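Local coordinates for putative zinc protease (Bordetella pertussis, PDB 3IH6), which probably contributes to zinc-dependent peptide-bond cleavage as part of an M16-family metalloendopeptidase, of which this chain is a fragment carrying a Peptidase M16 inactive domain, at residues Gly22-Pro34 / Gly83-Gln97. Residues are numbered along the deposited sequence; the frame is centred on the assembly and turned at random.
Sequences GGTPLVAAMYHLP and GLAMFGAQLQPGMDQ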
loop_
_atom_site.group_PDB
_atom_site.type_symbol
_atom_site.label_atom_id
_atom_site.label_comp_id
_atom_site.label_asym_id
_atom_site.label_seq_id
_atom_site.Cartn_x
_atom_site.Cartn_y
_atom_site.Cartn_z
ATOM N N GLY E 22 2.999 33.313 -12.741
ATOM C CA GLY E 22 3.604 32.018 -13.052
ATOM C C GLY E 22 3.091 30.896 -12.172
ATOM O O GLY E 22 1.893 30.824 -11.884
ATOM N N GLY E 23 4.009 30.021 -11.750
ATOM C CA GLY E 23 3.700 28.852 -10.927
ATOM C C GLY E 23 4.229 28.988 -9.511
ATOM O O GLY E 23 4.000 30.009 -8.852
ATOM N N THR E 24 4.925 27.972 -9.014
ATOM C CA THR E 24 5.375 28.022 -7.633
ATOM C C THR E 24 6.895 27.981 -7.505
ATOM O O THR E 24 7.514 26.933 -7.716
ATOM C CB THR E 24 4.739 26.906 -6.792
ATOM O OG1 THR E 24 3.333 27.150 -6.669
ATOM C CG2 THR E 24 5.358 26.842 -5.413
ATOM N N PRO E 25 7.502 29.125 -7.152
ATOM C CA PRO E 25 8.932 29.101 -6.841
ATOM C C PRO E 25 9.232 28.324 -5.552
ATOM O O PRO E 25 8.390 28.230 -4.666
ATOM C CB PRO E 25 9.285 30.583 -6.701
ATOM C CG PRO E 25 8.209 31.291 -7.467
ATOM C CD PRO E 25 6.979 30.501 -7.173
ATOM N N LEU E 26 10.413 27.724 -5.511
ATOM C CA LEU E 26 10.917 27.038 -4.349
ATOM C C LEU E 26 12.305 27.542 -4.083
ATOM O O LEU E 26 13.069 27.759 -5.019
ATOM C CB LEU E 26 10.947 25.517 -4.577
ATOM C CG LEU E 26 9.552 24.885 -4.589
ATOM C CD1 LEU E 26 9.323 24.047 -5.840
ATOM C CD2 LEU E 26 9.256 24.122 -3.300
ATOM N N VAL E 27 12.613 27.767 -2.812
ATOM C CA VAL E 27 13.981 28.012 -2.386
ATOM C C VAL E 27 14.372 26.919 -1.433
ATOM O O VAL E 27 13.494 26.253 -0.852
ATOM C CB VAL E 27 14.196 29.404 -1.753
ATOM C CG1 VAL E 27 14.045 30.455 -2.827
ATOM C CG2 VAL E 27 13.256 29.656 -0.578
ATOM N N ALA E 28 15.683 26.706 -1.315
ATOM C CA ALA E 28 16.204 25.576 -0.579
ATOM C C ALA E 28 17.541 25.868 0.047
ATOM O O ALA E 28 18.346 26.637 -0.493
ATOM C CB ALA E 28 16.311 24.332 -1.493
ATOM N N ALA E 29 17.778 25.226 1.191
ATOM C CA ALA E 29 19.110 25.157 1.772
ATOM C C ALA E 29 19.570 23.698 2.037
ATOM O O ALA E 29 18.902 22.931 2.744
ATOM C CB ALA E 29 19.194 25.993 3.043
HETATM N N MSE E 30 20.726 23.347 1.476
HETATM C CA MSE E 30 21.313 22.014 1.646
HETATM C C MSE E 30 22.434 21.970 2.690
HETATM O O MSE E 30 23.306 22.845 2.728
HETATM C CB MSE E 30 21.896 21.528 0.313
HETATM C CG MSE E 30 22.039 20.018 0.220
HETATM SE SE MSE E 30 20.293 19.326 -0.277
HETATM C CE MSE E 30 19.935 20.600 -1.762
ATOM N N TYR E 31 22.424 20.904 3.492
ATOM C CA TYR E 31 23.420 20.660 4.511
ATOM C C TYR E 31 23.863 19.186 4.418
ATOM O O TYR E 31 23.163 18.347 3.807
ATOM C CB TYR E 31 22.821 20.926 5.884
ATOM C CG TYR E 31 22.360 22.339 6.138
ATOM C CD1 TYR E 31 23.192 23.275 6.799
ATOM C CD2 TYR E 31 21.103 22.756 5.730
ATOM C CE1 TYR E 31 22.762 24.608 7.049
ATOM C CE2 TYR E 31 20.665 24.085 5.958
ATOM C CZ TYR E 31 21.506 25.004 6.620
ATOM O OH TYR E 31 21.037 26.288 6.852
ATOM N N HIS E 32 25.002 18.841 5.001
ATOM C CA HIS E 32 25.398 17.418 5.034
ATOM C C HIS E 32 25.064 16.640 6.309
ATOM O O HIS E 32 24.992 17.219 7.380
ATOM C CB HIS E 32 26.847 17.169 4.572
ATOM C CG HIS E 32 27.902 17.567 5.560
ATOM N ND1 HIS E 32 28.611 18.748 5.449
ATOM C CD2 HIS E 32 28.437 16.906 6.618
ATOM C CE1 HIS E 32 29.528 18.803 6.408
ATOM N NE2 HIS E 32 29.446 17.698 7.129
ATOM N N LEU E 33 24.858 15.329 6.178
ATOM C CA LEU E 33 24.555 14.465 7.332
ATOM C C LEU E 33 25.831 14.018 8.024
ATOM O O LEU E 33 26.846 13.894 7.364
ATOM C CB LEU E 33 23.778 13.204 6.883
ATOM C CG LEU E 33 22.425 13.420 6.175
ATOM C CD1 LEU E 33 21.868 12.140 5.576
ATOM C CD2 LEU E 33 21.416 14.093 7.078
ATOM N N PRO E 34 25.774 13.746 9.350
ATOM C CA PRO E 34 26.781 12.913 10.019
ATOM C C PRO E 34 26.785 11.512 9.403
ATOM O O PRO E 34 25.807 11.115 8.761
ATOM C CB PRO E 34 26.236 12.757 11.455
ATOM C CG PRO E 34 25.258 13.868 11.635
ATOM C CD PRO E 34 24.730 14.224 10.279
ATOM N N GLY E 83 25.719 12.090 2.203
ATOM C CA GLY E 83 24.346 12.126 2.772
ATOM C C GLY E 83 23.958 13.570 3.038
ATOM O O GLY E 83 24.766 14.319 3.532
ATOM N N LEU E 84 22.735 13.956 2.689
ATOM C CA LEU E 84 22.310 15.348 2.671
ATOM C C LEU E 84 20.995 15.592 3.388
ATOM O O LEU E 84 20.074 14.742 3.362
ATOM C CB LEU E 84 22.206 15.885 1.237
ATOM C CG LEU E 84 23.387 15.949 0.259
ATOM C CD1 LEU E 84 22.963 16.556 -1.138
ATOM C CD2 LEU E 84 24.608 16.710 0.831
ATOM N N ALA E 85 20.919 16.747 4.066
ATOM C CA ALA E 85 19.666 17.175 4.666
ATOM C C ALA E 85 19.245 18.333 3.797
ATOM O O ALA E 85 20.071 19.204 3.472
ATOM C CB ALA E 85 19.845 17.623 6.118
HETATM N N MSE E 86 17.969 18.338 3.420
HETATM C CA MSE E 86 17.428 19.378 2.602
HETATM C C MSE E 86 16.202 20.052 3.229
HETATM O O MSE E 86 15.189 19.402 3.479
HETATM C CB MSE E 86 17.046 18.794 1.237
HETATM C CG MSE E 86 16.738 19.820 0.297
HETATM SE SE MSE E 86 16.008 19.063 -1.315
HETATM C CE MSE E 86 16.074 20.721 -2.267
ATOM N N PHE E 87 16.297 21.360 3.452
ATOM C CA PHE E 87 15.163 22.131 3.921
ATOM C C PHE E 87 14.783 23.109 2.842
ATOM O O PHE E 87 15.628 23.571 2.061
ATOM C CB PHE E 87 15.476 22.857 5.226
ATOM C CG PHE E 87 15.920 21.929 6.334
ATOM C CD1 PHE E 87 14.988 21.229 7.083
ATOM C CD2 PHE E 87 17.268 21.718 6.585
ATOM C CE1 PHE E 87 15.387 20.355 8.069
ATOM C CE2 PHE E 87 17.688 20.829 7.622
ATOM C CZ PHE E 87 16.750 20.149 8.341
ATOM N N GLY E 88 13.499 23.435 2.764
ATOM C CA GLY E 88 13.138 24.465 1.801
ATOM C C GLY E 88 11.788 25.061 2.044
ATOM O O GLY E 88 11.100 24.697 2.996
ATOM N N ALA E 89 11.413 26.006 1.193
ATOM C CA ALA E 89 10.116 26.646 1.322
ATOM C C ALA E 89 9.496 26.760 -0.031
ATOM O O ALA E 89 10.195 26.946 -1.030
ATOM C CB ALA E 89 10.207 28.039 2.022
ATOM N N GLN E 90 8.172 26.634 -0.044
ATOM C CA GLN E 90 7.373 26.732 -1.235
ATOM C C GLN E 90 6.824 28.159 -1.272
ATOM O O GLN E 90 6.227 28.611 -0.298
ATOM C CB GLN E 90 6.228 25.726 -1.096
ATOM C CG GLN E 90 5.678 25.209 -2.396
ATOM C CD GLN E 90 4.494 24.262 -2.203
ATOM O OE1 GLN E 90 3.870 24.221 -1.143
ATOM N NE2 GLN E 90 4.187 23.507 -3.234
ATOM N N LEU E 91 7.024 28.861 -2.380
ATOM C CA LEU E 91 6.540 30.219 -2.533
ATOM C C LEU E 91 5.371 30.391 -3.515
ATOM O O LEU E 91 5.111 29.566 -4.390
ATOM C CB LEU E 91 7.691 31.164 -2.907
ATOM C CG LEU E 91 8.597 31.688 -1.787
ATOM C CD1 LEU E 91 9.163 30.586 -0.910
ATOM C CD2 LEU E 91 9.732 32.517 -2.345
ATOM N N GLN E 92 4.656 31.485 -3.311
ATOM C CA GLN E 92 3.592 31.950 -4.163
ATOM C C GLN E 92 4.281 32.895 -5.112
ATOM O O GLN E 92 5.349 33.419 -4.773
ATOM C CB GLN E 92 2.641 32.760 -3.286
ATOM C CG GLN E 92 1.277 33.069 -3.834
ATOM C CD GLN E 92 0.226 32.864 -2.769
ATOM O OE1 GLN E 92 0.499 32.214 -1.750
ATOM N NE2 GLN E 92 -0.982 33.400 -2.989
ATOM N N PRO E 93 3.687 33.118 -6.306
ATOM C CA PRO E 93 4.217 34.156 -7.176
ATOM C C PRO E 93 4.111 35.491 -6.470
ATOM O O PRO E 93 3.088 35.775 -5.839
ATOM C CB PRO E 93 3.263 34.134 -8.379
ATOM C CG PRO E 93 2.643 32.790 -8.351
ATOM C CD PRO E 93 2.532 32.429 -6.915
ATOM N N GLY E 94 5.169 36.289 -6.555
ATOM C CA GLY E 94 5.195 37.604 -5.914
ATOM C C GLY E 94 6.005 37.700 -4.632
ATOM O O GLY E 94 6.496 38.772 -4.311
HETATM N N MSE E 95 6.138 36.599 -3.888
HETATM C CA MSE E 95 6.891 36.614 -2.641
HETATM C C MSE E 95 8.398 36.673 -2.896
HETATM O O MSE E 95 8.900 36.096 -3.859
HETATM C CB MSE E 95 6.561 35.389 -1.779
HETATM C CG MSE E 95 5.080 35.251 -1.389
HETATM SE SE MSE E 95 4.781 33.587 -0.415
HETATM C CE MSE E 95 2.903 33.841 0.104
ATOM N N ASP E 96 9.105 37.375 -2.019
ATOM C CA ASP E 96 10.542 37.587 -2.135
ATOM C C ASP E 96 11.256 36.296 -1.803
ATOM O O ASP E 96 11.187 35.811 -0.673
ATOM C CB ASP E 96 11.000 38.698 -1.182
ATOM C CG ASP E 96 12.461 39.075 -1.364
ATOM O OD1 ASP E 96 13.343 38.220 -1.183
ATOM O OD2 ASP E 96 12.731 40.250 -1.670
ATOM N N GLN E 97 11.944 35.752 -2.797
ATOM C CA GLN E 97 12.642 34.491 -2.641
ATOM C C GLN E 97 13.865 34.631 -1.765
ATOM O O GLN E 97 14.166 33.720 -1.015
ATOM C CB GLN E 97 13.040 33.907 -3.982
ATOM C CG GLN E 97 11.933 33.957 -5.022
ATOM C CD GLN E 97 12.448 33.631 -6.397
ATOM O OE1 GLN E 97 13.665 33.583 -6.625
ATOM N NE2 GLN E 97 11.529 33.398 -7.329
#
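Antiparallel strands 26-32 and 84-90 are neighbouring inner strands of the five-stranded antiparallel sheet in the Peptidase M16 inactive domain, which this fragment of the longer protein carries, and they exemplify how one strand pair serves two different faces. Eight backbone bonds join them, from Leu91 N to Pro25 O at one end to Leu33 N with Gly83 O at the other, where the donor stands well above the carbonyl plane. At the non-hydrogen-bonded pair Ala28-Gly88 the two backbones draw close, with Ala28 CA 4.0 Å from Gly88 CA.

Val27, Ala29, Tyr31, Ala85, Phe87 and Ala89 share the face packed against helix 97-109. There the side chains of Tyr31 and Phe87 cross at about a right angle, with Tyr31 CD2 4.1 Å from Phe87 CD2, and the Tyr31 hydroxyl is hydrogen-bonded to Glu109. Val27 CG1 meets Gln97 CB at 3.8 Å, at the start of that helix.

The other face carries two selenomethionines and packs on Trp155 of a second subunit. Met86 runs out extended, whereas Met30 bends at chi2 (82°) and chi3, which folds its tip back over its partner: Met30 SE lies 3.6 Å from Met86 CB, and Met86 CE reaches Ala28 CB at 3.7 Å.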